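Local coordinates for protein putative aminopeptidase (Leishmania major, PDB 5NTH) that probably removes amino acids from the N-termini of peptides as a manganese-dependent M17 leucyl aminopeptidase, and is inhibitor-bound here with actinonin, at residues A[46-51]-A[98-103]; A[162-167]-A[174-179]; A[249-254]-A[271-276]; A[454-459]-A[528-533]. All coordinates share one frame; numbering follows the deposited sequence.

Interaction 1: A[46-51]-A[98-103]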
loop_
_atom_site.group_PDB
_atom_site.type_symbol
_atom_site.label_atom_id
_atom_site.label_comp_id
_atom_site.label_asym_id
_atom_site.label_seq_id
_atom_site.Cartn_x
_atom_site.Cartn_y
_atom_site.Cartn_z
ATOM N N HIS A 46 -38.623 -29.827 16.945
ATOM C CA HIS A 46 -38.503 -28.371 16.679
ATOM C C HIS A 46 -39.385 -27.959 15.506
ATOM O O HIS A 46 -39.538 -28.717 14.532
ATOM C CB HIS A 46 -37.043 -28.006 16.361
ATOM C CG HIS A 46 -36.094 -28.428 17.427
ATOM N ND1 HIS A 46 -35.608 -27.556 18.381
ATOM C CD2 HIS A 46 -35.604 -29.647 17.744
ATOM C CE1 HIS A 46 -34.824 -28.213 19.212
ATOM N NE2 HIS A 46 -34.807 -29.484 18.849
ATOM N N VAL A 47 -39.948 -26.752 15.615
ATOM C CA VAL A 47 -40.876 -26.234 14.641
ATOM C C VAL A 47 -40.547 -24.787 14.342
ATOM O O VAL A 47 -40.348 -24.003 15.245
ATOM C CB VAL A 47 -42.330 -26.313 15.132
ATOM C CG1 VAL A 47 -43.276 -25.860 14.043
ATOM C CG2 VAL A 47 -42.696 -27.721 15.499
ATOM N N LEU A 48 -40.529 -24.456 13.057
ATOM C CA LEU A 48 -40.407 -23.101 12.598
ATOM C C LEU A 48 -41.637 -22.721 11.767
ATOM O O LEU A 48 -42.066 -23.457 10.866
ATOM C CB LEU A 48 -39.140 -22.946 11.759
ATOM C CG LEU A 48 -39.024 -21.633 10.973
ATOM C CD1 LEU A 48 -38.846 -20.413 11.880
ATOM C CD2 LEU A 48 -37.889 -21.732 9.976
ATOM N N LEU A 49 -42.158 -21.539 12.054
ATOM C CA LEU A 49 -43.273 -21.000 11.343
ATOM C C LEU A 49 -42.834 -19.671 10.785
ATOM O O LEU A 49 -42.365 -18.801 11.530
ATOM C CB LEU A 49 -44.451 -20.811 12.286
ATOM C CG LEU A 49 -45.666 -20.118 11.667
ATOM C CD1 LEU A 49 -46.153 -20.822 10.403
ATOM C CD2 LEU A 49 -46.742 -20.049 12.731
ATOM N N VAL A 50 -42.991 -19.511 9.473
ATOM C CA VAL A 50 -42.455 -18.354 8.801
ATOM C C VAL A 50 -43.375 -17.960 7.686
ATOM O O VAL A 50 -43.751 -18.788 6.844
ATOM C CB VAL A 50 -41.016 -18.583 8.301
ATOM C CG1 VAL A 50 -40.894 -19.820 7.413
ATOM C CG2 VAL A 50 -40.520 -17.351 7.571
ATOM N N GLY A 51 -43.731 -16.680 7.692
ATOM C CA GLY A 51 -44.569 -16.138 6.652
ATOM C C GLY A 51 -44.789 -14.660 6.804
ATOM O O GLY A 51 -44.449 -14.066 7.821
ATOM N N GLU A 98 -39.855 -27.030 20.681
ATOM C CA GLU A 98 -39.365 -25.679 20.450
ATOM C C GLU A 98 -40.078 -25.119 19.221
ATOM O O GLU A 98 -40.043 -25.703 18.127
ATOM C CB GLU A 98 -37.839 -25.645 20.286
ATOM C CG GLU A 98 -37.236 -24.237 20.279
ATOM C CD GLU A 98 -35.710 -24.239 20.362
ATOM O OE1 GLU A 98 -35.080 -24.311 19.302
ATOM O OE2 GLU A 98 -35.139 -24.149 21.485
ATOM N N VAL A 99 -40.729 -23.983 19.424
ATOM C CA VAL A 99 -41.396 -23.276 18.352
ATOM C C VAL A 99 -40.785 -21.897 18.126
ATOM O O VAL A 99 -40.750 -21.046 19.044
ATOM C CB VAL A 99 -42.885 -23.092 18.644
ATOM C CG1 VAL A 99 -43.605 -22.577 17.400
ATOM C CG2 VAL A 99 -43.478 -24.414 19.079
ATOM N N MET A 100 -40.345 -21.664 16.892
ATOM C CA MET A 100 -39.829 -20.369 16.504
ATOM C C MET A 100 -40.754 -19.813 15.421
ATOM O O MET A 100 -41.208 -20.525 14.530
ATOM C CB MET A 100 -38.342 -20.496 16.105
ATOM C CG MET A 100 -37.776 -19.317 15.313
ATOM S SD MET A 100 -35.969 -19.242 15.056
ATOM C CE MET A 100 -35.865 -18.200 13.579
ATOM N N VAL A 101 -41.059 -18.536 15.549
ATOM C CA VAL A 101 -42.037 -17.888 14.724
ATOM C C VAL A 101 -41.416 -16.642 14.119
ATOM O O VAL A 101 -41.058 -15.717 14.869
ATOM C CB VAL A 101 -43.226 -17.446 15.559
ATOM C CG1 VAL A 101 -44.125 -16.471 14.786
ATOM C CG2 VAL A 101 -44.018 -18.660 16.005
ATOM N N THR A 102 -41.363 -16.586 12.775
ATOM C CA THR A 102 -40.679 -15.504 12.076
ATOM C C THR A 102 -41.536 -14.880 10.991
ATOM O O THR A 102 -41.944 -15.531 10.037
ATOM C CB THR A 102 -39.319 -15.969 11.484
ATOM O OG1 THR A 102 -38.481 -16.478 12.530
ATOM C CG2 THR A 102 -38.578 -14.814 10.825
ATOM N N ALA A 103 -41.752 -13.580 11.131
ATOM C CA ALA A 103 -42.417 -12.793 10.118
ATOM C C ALA A 103 -41.415 -12.314 9.064
ATOM O O ALA A 103 -40.335 -11.786 9.387
ATOM C CB ALA A 103 -43.093 -11.609 10.756
#
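Leu48 and Met100 lie side by side on one face of two parallel strands, 46-51 and 98-103. Met100 points CG away from its own amide nitrogen (chi1 164°) and stays extended, which carries it out alongside Leu48. Its CB passes Val47 O; CG meets Leu48 CD1 at 3.8 Å; SD links CG to the terminal CE, still within 4.1 Å of Leu48 CD1, and Met100 also packs on Ala126 and Ala127 of helix 117-127. A long, flexible, apolar chain suits this buried place beside a branched leucine. At the start of the same face the His46 ring presents its edge to Glu98, ring and carboxylate planes 77° apart, and the bond from His46 ND1 to Glu98 OE1 is weak at 3.4 Å; that oxygen has a stronger partner in Ser130. Along the backbone, 46-51 is in register with 98-103, and five bonds join them, such as Thr102 N to Leu49 O at 2.7 Å. Leu49 CB touches Val101 CG2 on the other face. Within the mixed sheet of the N-terminal, macro-like domain, strand 137-142 flanks 46-51 on its far edge, helix 117-127 also covers Leu48 and Thr102, and helix 69-77 covers Leu49, Val99 and Val101.

Interaction 2: A[162-167]-A[174-179]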
loop_
_atom_site.group_PDB
_atom_site.type_symbol
_atom_site.label_atom_id
_atom_site.label_comp_id
_atom_site.label_asym_id
_atom_site.label_seq_id
_atom_site.Cartn_x
_atom_site.Cartn_y
_atom_site.Cartn_z
ATOM N N SER A 162 -23.210 -29.921 4.679
ATOM C CA SER A 162 -22.768 -31.302 4.752
ATOM C C SER A 162 -21.268 -31.490 4.818
ATOM O O SER A 162 -20.817 -32.491 5.351
ATOM C CB SER A 162 -23.350 -32.130 3.607
ATOM O OG SER A 162 -22.706 -31.900 2.381
ATOM N N TYR A 163 -20.505 -30.571 4.231
ATOM C CA TYR A 163 -19.053 -30.601 4.361
ATOM C C TYR A 163 -18.649 -30.015 5.695
ATOM O O TYR A 163 -18.907 -28.819 5.967
ATOM C CB TYR A 163 -18.308 -29.845 3.245
ATOM C CG TYR A 163 -16.796 -29.981 3.409
ATOM C CD1 TYR A 163 -16.130 -31.074 2.885
ATOM C CD2 TYR A 163 -16.045 -29.054 4.154
ATOM C CE1 TYR A 163 -14.770 -31.240 3.073
ATOM C CE2 TYR A 163 -14.666 -29.206 4.325
ATOM C CZ TYR A 163 -14.036 -30.313 3.786
ATOM O OH TYR A 163 -12.665 -30.535 3.920
ATOM N N THR A 164 -17.985 -30.852 6.496
ATOM C CA THR A 164 -17.321 -30.417 7.742
ATOM C C THR A 164 -16.193 -31.393 8.099
ATOM O O THR A 164 -16.218 -32.556 7.691
ATOM C CB THR A 164 -18.353 -30.251 8.894
ATOM O OG1 THR A 164 -17.772 -29.553 10.001
ATOM C CG2 THR A 164 -18.863 -31.573 9.345
ATOM N N ALA A 165 -15.184 -30.886 8.805
ATOM C CA ALA A 165 -14.143 -31.725 9.454
ATOM C C ALA A 165 -14.117 -31.598 10.996
ATOM O O ALA A 165 -13.289 -32.240 11.674
ATOM C CB ALA A 165 -12.772 -31.427 8.860
ATOM N N LYS A 166 -15.033 -30.803 11.552
ATOM C CA LYS A 166 -15.204 -30.728 13.005
ATOM C C LYS A 166 -15.341 -32.096 13.653
ATOM O O LYS A 166 -15.976 -32.999 13.101
ATOM C CB LYS A 166 -16.468 -29.965 13.395
ATOM C CG LYS A 166 -16.503 -28.506 12.980
ATOM C CD LYS A 166 -17.338 -27.723 13.987
ATOM C CE LYS A 166 -17.905 -26.430 13.425
ATOM N NZ LYS A 166 -16.869 -25.373 13.323
ATOM N N ALA A 167 -14.730 -32.231 14.822
ATOM C CA ALA A 167 -14.987 -33.343 15.717
ATOM C C ALA A 167 -14.910 -34.715 15.053
ATOM O O ALA A 167 -15.807 -35.534 15.209
ATOM C CB ALA A 167 -16.347 -33.142 16.329
ATOM N N TYR A 174 -15.822 -36.395 5.621
ATOM C CA TYR A 174 -16.182 -34.987 5.641
ATOM C C TYR A 174 -17.695 -34.760 5.396
ATOM O O TYR A 174 -18.092 -33.749 4.844
ATOM C CB TYR A 174 -15.301 -34.206 4.617
ATOM C CG TYR A 174 -13.809 -34.373 4.851
ATOM C CD1 TYR A 174 -13.138 -35.499 4.379
ATOM C CD2 TYR A 174 -13.066 -33.420 5.565
ATOM C CE1 TYR A 174 -11.766 -35.674 4.595
ATOM C CE2 TYR A 174 -11.695 -33.588 5.793
ATOM C CZ TYR A 174 -11.047 -34.725 5.307
ATOM O OH TYR A 174 -9.712 -34.968 5.515
ATOM N N MET A 175 -18.534 -35.695 5.817
ATOM C CA MET A 175 -19.941 -35.655 5.488
ATOM C C MET A 175 -20.775 -35.756 6.739
ATOM O O MET A 175 -20.746 -36.776 7.394
ATOM C CB MET A 175 -20.281 -36.842 4.614
ATOM C CG MET A 175 -21.761 -37.015 4.336
ATOM S SD MET A 175 -22.341 -35.674 3.290
ATOM C CE MET A 175 -23.801 -36.458 2.573
ATOM N N LYS A 176 -21.555 -34.723 7.022
ATOM C CA LYS A 176 -22.446 -34.702 8.155
ATOM C C LYS A 176 -23.846 -34.290 7.717
ATOM O O LYS A 176 -24.025 -33.278 7.086
ATOM C CB LYS A 176 -21.930 -33.725 9.178
ATOM C CG LYS A 176 -22.630 -33.755 10.523
ATOM C CD LYS A 176 -21.984 -32.703 11.413
ATOM C CE LYS A 176 -22.930 -32.114 12.439
ATOM N NZ LYS A 176 -22.745 -32.758 13.766
ATOM N N GLN A 177 -24.824 -35.114 8.062
ATOM C CA GLN A 177 -26.247 -34.891 7.787
ATOM C C GLN A 177 -27.011 -35.478 8.977
ATOM O O GLN A 177 -27.633 -36.542 8.908
ATOM C CB GLN A 177 -26.665 -35.531 6.463
ATOM C CG GLN A 177 -26.230 -34.697 5.268
ATOM C CD GLN A 177 -27.063 -34.972 4.026
ATOM O OE1 GLN A 177 -27.308 -36.129 3.674
ATOM N NE2 GLN A 177 -27.488 -33.899 3.343
ATOM N N ALA A 178 -26.871 -34.761 10.081
ATOM C CA ALA A 178 -27.192 -35.247 11.408
ATOM C C ALA A 178 -28.649 -35.042 11.665
ATOM O O ALA A 178 -29.280 -35.829 12.358
ATOM C CB ALA A 178 -26.377 -34.490 12.455
ATOM N N MET A 179 -29.177 -33.970 11.108
ATOM C CA MET A 179 -30.527 -33.553 11.361
ATOM C C MET A 179 -31.313 -33.637 10.059
ATOM O O MET A 179 -30.864 -34.215 9.087
ATOM C CB MET A 179 -30.489 -32.132 11.902
ATOM C CG MET A 179 -30.091 -31.113 10.852
ATOM S SD MET A 179 -30.751 -29.512 11.229
ATOM C CE MET A 179 -32.428 -29.592 10.644
#
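Tyr163 and Tyr174 provide the aromatic part of this contact. Their flat rings suit packing side by side: they point the same way with planes only 3° apart, yet are slid so far, centroids 5.5 Å from each other, that they barely overlap. The closest approaches are Tyr163 CE1 to Tyr174 CB, 3.4 Å, and Tyr163 OH to Tyr174 CD2, 3.3 Å. A trans chi1 (-177°) carries the Tyr163 ring alongside its partner, although its CB starts out away from segment 174-179. Apolar packing adds Ala165, whose small methyl fits close against Tyr174 CD2, Thr164 CG2 against the aliphatic CB and CD of Lys176, and Ser162 CB against Met175 SD at 3.7 Å. Both segments belong to the long loop between helix 148-156 and strand 181-185, which doubles back here without forming a regular hairpin. Backbone hydrogen bonding is correspondingly sparse. Lys176 N bonds to Ser162 O at 2.9 Å, whereas Thr164 N to Tyr174 O is weak. Arg218 of helix 203-221 donates to Tyr174 O as well. On the side of a neighbouring subunit, Tyr163 and Ala165 pack on Val373 of that subunit and Tyr174 on its Val375.

Interaction 3: A[249-254]-A[271-276]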
loop_
_atom_site.group_PDB
_atom_site.type_symbol
_atom_site.label_atom_id
_atom_site.label_comp_id
_atom_site.label_asym_id
_atom_site.label_seq_id
_atom_site.Cartn_x
_atom_site.Cartn_y
_atom_site.Cartn_z
ATOM N N VAL A 249 -14.634 -35.921 -22.414
ATOM C CA VAL A 249 -13.592 -35.350 -21.556
ATOM C C VAL A 249 -12.379 -35.089 -22.400
ATOM O O VAL A 249 -11.895 -35.998 -23.048
ATOM C CB VAL A 249 -13.153 -36.336 -20.458
ATOM C CG1 VAL A 249 -12.066 -35.729 -19.583
ATOM C CG2 VAL A 249 -14.335 -36.750 -19.597
ATOM N N ILE A 250 -11.854 -33.873 -22.380
ATOM C CA ILE A 250 -10.518 -33.621 -22.951
ATOM C C ILE A 250 -9.610 -33.273 -21.788
ATOM O O ILE A 250 -9.923 -32.362 -21.034
ATOM C CB ILE A 250 -10.545 -32.519 -24.037
ATOM C CG1 ILE A 250 -11.575 -32.890 -25.133
ATOM C CG2 ILE A 250 -9.148 -32.331 -24.664
ATOM C CD1 ILE A 250 -12.064 -31.725 -25.951
ATOM N N LYS A 251 -8.511 -34.001 -21.624
ATOM C CA LYS A 251 -7.679 -33.876 -20.412
ATOM C C LYS A 251 -6.206 -33.570 -20.720
ATOM O O LYS A 251 -5.642 -34.138 -21.650
ATOM C CB LYS A 251 -7.775 -35.167 -19.591
ATOM C CG LYS A 251 -6.954 -35.194 -18.306
ATOM C CD LYS A 251 -7.087 -36.548 -17.583
ATOM C CE LYS A 251 -5.982 -36.797 -16.537
ATOM N NZ LYS A 251 -6.256 -37.925 -15.580
ATOM N N GLY A 252 -5.609 -32.667 -19.928
ATOM C CA GLY A 252 -4.159 -32.474 -19.860
ATOM C C GLY A 252 -3.539 -32.114 -21.191
ATOM O O GLY A 252 -3.896 -31.100 -21.752
ATOM N N ASP A 253 -2.627 -32.946 -21.695
ATOM C CA ASP A 253 -1.979 -32.717 -23.014
ATOM C C ASP A 253 -2.934 -32.813 -24.200
ATOM O O ASP A 253 -2.707 -32.172 -25.218
ATOM C CB ASP A 253 -0.760 -33.647 -23.223
ATOM C CG ASP A 253 0.331 -33.456 -22.135
ATOM O OD1 ASP A 253 0.232 -32.553 -21.260
ATOM O OD2 ASP A 253 1.311 -34.227 -22.155
ATOM N N GLU A 254 -4.015 -33.582 -24.048
ATOM C CA GLU A 254 -5.083 -33.648 -25.041
ATOM C C GLU A 254 -5.644 -32.248 -25.371
ATOM O O GLU A 254 -6.050 -32.005 -26.512
ATOM C CB GLU A 254 -6.192 -34.614 -24.592
ATOM N N GLN A 271 -0.599 -28.965 -9.877
ATOM C CA GLN A 271 -0.407 -30.338 -9.506
ATOM C C GLN A 271 -1.248 -31.228 -10.410
ATOM O O GLN A 271 -0.697 -31.966 -11.211
ATOM C CB GLN A 271 -0.752 -30.556 -8.032
ATOM C CG GLN A 271 -0.492 -31.975 -7.553
ATOM C CD GLN A 271 -0.503 -32.117 -6.042
ATOM O OE1 GLN A 271 -1.102 -31.309 -5.337
ATOM N NE2 GLN A 271 0.161 -33.153 -5.535
ATOM N N TYR A 272 -2.568 -31.144 -10.319
ATOM C CA TYR A 272 -3.416 -32.000 -11.154
ATOM C C TYR A 272 -3.981 -31.242 -12.350
ATOM O O TYR A 272 -4.353 -30.061 -12.218
ATOM C CB TYR A 272 -4.517 -32.660 -10.331
ATOM C CG TYR A 272 -3.925 -33.410 -9.188
ATOM C CD1 TYR A 272 -2.976 -34.413 -9.415
ATOM C CD2 TYR A 272 -4.266 -33.088 -7.876
ATOM C CE1 TYR A 272 -2.394 -35.075 -8.366
ATOM C CE2 TYR A 272 -3.700 -33.759 -6.809
ATOM C CZ TYR A 272 -2.757 -34.737 -7.055
ATOM O OH TYR A 272 -2.203 -35.372 -5.973
ATOM N N PRO A 273 -4.071 -31.926 -13.515
ATOM C CA PRO A 273 -4.210 -31.226 -14.801
ATOM C C PRO A 273 -5.605 -30.687 -15.164
ATOM O O PRO A 273 -6.592 -30.988 -14.511
ATOM C CB PRO A 273 -3.745 -32.274 -15.813
ATOM C CG PRO A 273 -4.075 -33.574 -15.170
ATOM C CD PRO A 273 -4.015 -33.388 -13.688
ATOM N N ALA A 274 -5.641 -29.890 -16.221
ATOM C CA ALA A 274 -6.873 -29.320 -16.719
ATOM C C ALA A 274 -7.788 -30.354 -17.407
ATOM O O ALA A 274 -7.316 -31.361 -17.925
ATOM C CB ALA A 274 -6.558 -28.178 -17.667
ATOM N N HIS A 275 -9.098 -30.097 -17.375
ATOM C CA HIS A 275 -10.078 -30.901 -18.104
ATOM C C HIS A 275 -11.156 -30.010 -18.671
ATOM O O HIS A 275 -11.665 -29.125 -17.981
ATOM C CB HIS A 275 -10.861 -31.877 -17.217
ATOM C CG HIS A 275 -10.038 -32.856 -16.449
ATOM N ND1 HIS A 275 -9.191 -32.482 -15.430
ATOM C CD2 HIS A 275 -10.023 -34.212 -16.474
ATOM C CE1 HIS A 275 -8.644 -33.565 -14.902
ATOM N NE2 HIS A 275 -9.139 -34.628 -15.511
ATOM N N LEU A 276 -11.547 -30.292 -19.907
ATOM C CA LEU A 276 -12.877 -29.930 -20.349
ATOM C C LEU A 276 -13.736 -31.170 -20.233
ATOM O O LEU A 276 -13.443 -32.206 -20.815
ATOM C CB LEU A 276 -12.879 -29.362 -21.760
ATOM C CG LEU A 276 -12.515 -27.878 -21.812
ATOM C CD1 LEU A 276 -12.295 -27.480 -23.244
ATOM C CD2 LEU A 276 -13.607 -26.995 -21.234
#
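Two torsions bring Lys251 and His275 together: Lys251 carries CG anti to the backbone N (chi1 179°) and runs on fully extended, while His275 turns its ring beside its own backbone N (chi1 -58°). The two then lie alongside each other on the same face of the sheet. Lys251 CG sits 3.5 Å above the imidazole plane of His275, offset toward the rim, in a CH-pi contact, and Lys251 CD comes within 3.5 Å of His275 NE2. Lysine fits a partly exposed strand position well, because its methylenes can cover a ring while the amino group continues past it. Val249 CG1 approaches the same ring at its edge, near His275 CD2. Here strands 246-251 and 275-282 run antiparallel at one margin of the large mixed sheet of the catalytic domain, 246-251 being its outermost strand within the chain on this side. Ile250 and Leu276 form the hydrogen-bonded pair, Ile250 N to Leu276 O at 2.8 Å and Leu276 N to Ile250 O at 2.9 Å; Lys251 and His275 are the non-hydrogen-bonded pair next to it. Beyond the strand, Gly252 has positive phi (59°), a conformation glycine adopts easily, and gives its N-H to Ala274 O. Pro273 closes the end, its CB 4.1 Å from Gly252 CA. Leu255 of helix 253-257 covers Ile250, Ala274 and Leu276.

Interaction 4: A[454-459]-A[528-533]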
loop_
_atom_site.group_PDB
_atom_site.type_symbol
_atom_site.label_atom_id
_atom_site.label_comp_id
_atom_site.label_asym_id
_atom_site.label_seq_id
_atom_site.Cartn_x
_atom_site.Cartn_y
_atom_site.Cartn_z
ATOM N N ASP A 454 -32.647 -17.059 -6.655
ATOM C CA ASP A 454 -31.234 -16.893 -7.046
ATOM C C ASP A 454 -31.182 -15.602 -7.885
ATOM O O ASP A 454 -31.227 -15.619 -9.121
ATOM C CB ASP A 454 -30.746 -18.062 -7.919
ATOM C CG ASP A 454 -30.458 -19.350 -7.140
ATOM O OD1 ASP A 454 -30.690 -19.433 -5.920
ATOM O OD2 ASP A 454 -29.973 -20.319 -7.771
ATOM N N LEU A 455 -31.058 -14.485 -7.200
ATOM C CA LEU A 455 -31.237 -13.192 -7.826
ATOM C C LEU A 455 -30.169 -12.803 -8.869
ATOM O O LEU A 455 -29.093 -13.381 -8.958
ATOM C CB LEU A 455 -31.353 -12.114 -6.753
ATOM C CG LEU A 455 -32.343 -12.368 -5.621
ATOM C CD1 LEU A 455 -32.324 -11.208 -4.634
ATOM C CD2 LEU A 455 -33.738 -12.567 -6.158
ATOM N N CYS A 456 -30.529 -11.783 -9.639
ATOM C CA CYS A 456 -29.918 -11.434 -10.898
ATOM C C CYS A 456 -30.147 -9.991 -11.173
ATOM O O CYS A 456 -31.171 -9.440 -10.780
ATOM C CB CYS A 456 -30.631 -12.135 -12.019
ATOM S SG CYS A 456 -29.949 -13.706 -12.368
ATOM N N TYR A 457 -29.228 -9.400 -11.932
ATOM C CA TYR A 457 -29.427 -8.036 -12.368
ATOM C C TYR A 457 -28.575 -7.786 -13.566
ATOM O O TYR A 457 -27.431 -8.197 -13.559
ATOM C CB TYR A 457 -29.123 -7.048 -11.261
ATOM C CG TYR A 457 -29.720 -5.736 -11.568
ATOM C CD1 TYR A 457 -31.038 -5.473 -11.257
ATOM C CD2 TYR A 457 -28.996 -4.766 -12.250
ATOM C CE1 TYR A 457 -31.624 -4.245 -11.584
ATOM C CE2 TYR A 457 -29.564 -3.542 -12.593
ATOM C CZ TYR A 457 -30.877 -3.289 -12.263
ATOM O OH TYR A 457 -31.429 -2.087 -12.562
ATOM N N PRO A 458 -29.143 -7.139 -14.604
ATOM C CA PRO A 458 -28.438 -6.814 -15.835
ATOM C C PRO A 458 -27.185 -5.980 -15.654
ATOM O O PRO A 458 -27.187 -5.052 -14.887
ATOM C CB PRO A 458 -29.475 -5.977 -16.608
ATOM C CG PRO A 458 -30.791 -6.492 -16.149
ATOM C CD PRO A 458 -30.552 -6.697 -14.689
ATOM N N VAL A 459 -26.129 -6.303 -16.369
ATOM C CA VAL A 459 -25.039 -5.338 -16.504
ATOM C C VAL A 459 -24.809 -4.931 -17.957
ATOM O O VAL A 459 -25.078 -5.686 -18.875
ATOM C CB VAL A 459 -23.701 -5.804 -15.889
ATOM C CG1 VAL A 459 -23.803 -5.790 -14.383
ATOM C CG2 VAL A 459 -23.274 -7.159 -16.447
ATOM N N VAL A 528 -28.201 -23.255 -9.289
ATOM C CA VAL A 528 -28.915 -24.503 -9.518
ATOM C C VAL A 528 -30.386 -24.262 -9.819
ATOM O O VAL A 528 -30.968 -24.905 -10.699
ATOM C CB VAL A 528 -28.858 -25.397 -8.268
ATOM C CG1 VAL A 528 -29.755 -26.613 -8.440
ATOM C CG2 VAL A 528 -27.424 -25.840 -7.984
ATOM N N THR A 529 -30.980 -23.354 -9.053
ATOM C CA THR A 529 -32.404 -23.069 -9.132
ATOM C C THR A 529 -32.688 -21.922 -10.102
ATOM O O THR A 529 -33.838 -21.765 -10.574
ATOM C CB THR A 529 -32.985 -22.748 -7.734
ATOM O OG1 THR A 529 -32.567 -23.745 -6.792
ATOM C CG2 THR A 529 -34.498 -22.762 -7.745
ATOM N N LEU A 530 -31.673 -21.106 -10.397
ATOM C CA LEU A 530 -31.839 -20.083 -11.401
ATOM C C LEU A 530 -32.102 -20.774 -12.738
ATOM O O LEU A 530 -33.073 -20.474 -13.424
ATOM C CB LEU A 530 -30.616 -19.192 -11.460
ATOM C CG LEU A 530 -30.657 -18.102 -12.537
ATOM C CD1 LEU A 530 -31.761 -17.061 -12.328
ATOM C CD2 LEU A 530 -29.293 -17.461 -12.579
ATOM N N VAL A 531 -31.248 -21.739 -13.054
ATOM C CA VAL A 531 -31.251 -22.472 -14.326
ATOM C C VAL A 531 -32.440 -23.416 -14.494
ATOM O O VAL A 531 -32.981 -23.564 -15.581
ATOM C CB VAL A 531 -29.964 -23.282 -14.444
ATOM C CG1 VAL A 531 -30.045 -24.360 -15.501
ATOM C CG2 VAL A 531 -28.819 -22.359 -14.774
ATOM N N PHE A 532 -32.813 -24.085 -13.419
ATOM C CA PHE A 532 -34.022 -24.856 -13.409
ATOM C C PHE A 532 -35.211 -23.972 -13.799
ATOM O O PHE A 532 -35.943 -24.314 -14.711
ATOM C CB PHE A 532 -34.214 -25.486 -12.040
ATOM C CG PHE A 532 -35.180 -26.622 -12.038
ATOM C CD1 PHE A 532 -36.516 -26.399 -11.841
ATOM C CD2 PHE A 532 -34.735 -27.933 -12.249
ATOM C CE1 PHE A 532 -37.403 -27.466 -11.834
ATOM C CE2 PHE A 532 -35.618 -29.010 -12.240
ATOM C CZ PHE A 532 -36.955 -28.772 -12.027
ATOM N N GLU A 533 -35.370 -22.814 -13.166
ATOM C CA GLU A 533 -36.491 -21.915 -13.506
ATOM C C GLU A 533 -36.404 -21.426 -14.935
ATOM O O GLU A 533 -37.356 -21.583 -15.709
ATOM C CB GLU A 533 -36.562 -20.692 -12.588
ATOM C CG GLU A 533 -37.400 -20.931 -11.351
ATOM C CD GLU A 533 -38.881 -21.224 -11.650
ATOM O OE1 GLU A 533 -39.496 -20.512 -12.491
ATOM O OE2 GLU A 533 -39.435 -22.180 -11.019
#
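Asp454 and Leu530 both direct CB at the opposite segment, their CA-CB bonds roughly at right angles, and the CB atoms come within 3.7 Å. From there the two side chains part. The Asp454 carboxylate swings to the first turn of helix 528-536, where OD2 takes weak, bent bonds from Leu530 N (3.2 Å, 132° at the hydrogen) and Thr529 N (3.4 Å). The same oxygen also accepts from Gly527 N, just ahead of the helix. Backbone N-H groups at a helix start have no carbonyl of a preceding turn to bind, and aspartate suits the place: its short side chain offers an acceptor, and the helix dipole would probably favour its negative charge. The other oxygen, OD1, accepts a hydrogen bond from Asn153. Thus Asp454, on the approach to strand 456-458, an outermost strand of the catalytic domain's mixed sheet within this chain, brings its carboxylate to the N-terminal start of helix 528-536. Leu530 instead turns toward the strand: with CG swung opposite its amide nitrogen (chi1 178°), both methyls reach Cys456 SG, CD1 and CD2 each 3.8 Å away, while CD1 also lies 3.6 Å from Asp454 O. The small, only weakly polar thiol of cysteine suits this buried position, where Ile446 of helix 439-452 also touches Cys456. Thr529, beside the carboxylate, packs on Ile209 and Val213 of helix 203-221.

Overall arrangement
The four contacts follow one another along the chain, each closing before the next opens. Interaction 1 lies within the N-terminal domain's sheet, and interaction 2 in the loop that leads to strand 181-185 of that same sheet; their centres are about 25 Å apart, without touching. Interactions 3 and 4 both involve the catalytic domain's mixed sheet, at its two outermost strands, 246-251 and 456-458, with centres about 29 Å apart. Interactions 1 and 3 stand farthest from each other, about 49 Å between centres, on opposite sides of the chain's centre. Helix 203-221 packs against both interactions 2 and 4, linking the loop region to the catalytic domain, while interactions 2, 3 and 4 all have residues that touch other subunits of the hexamer.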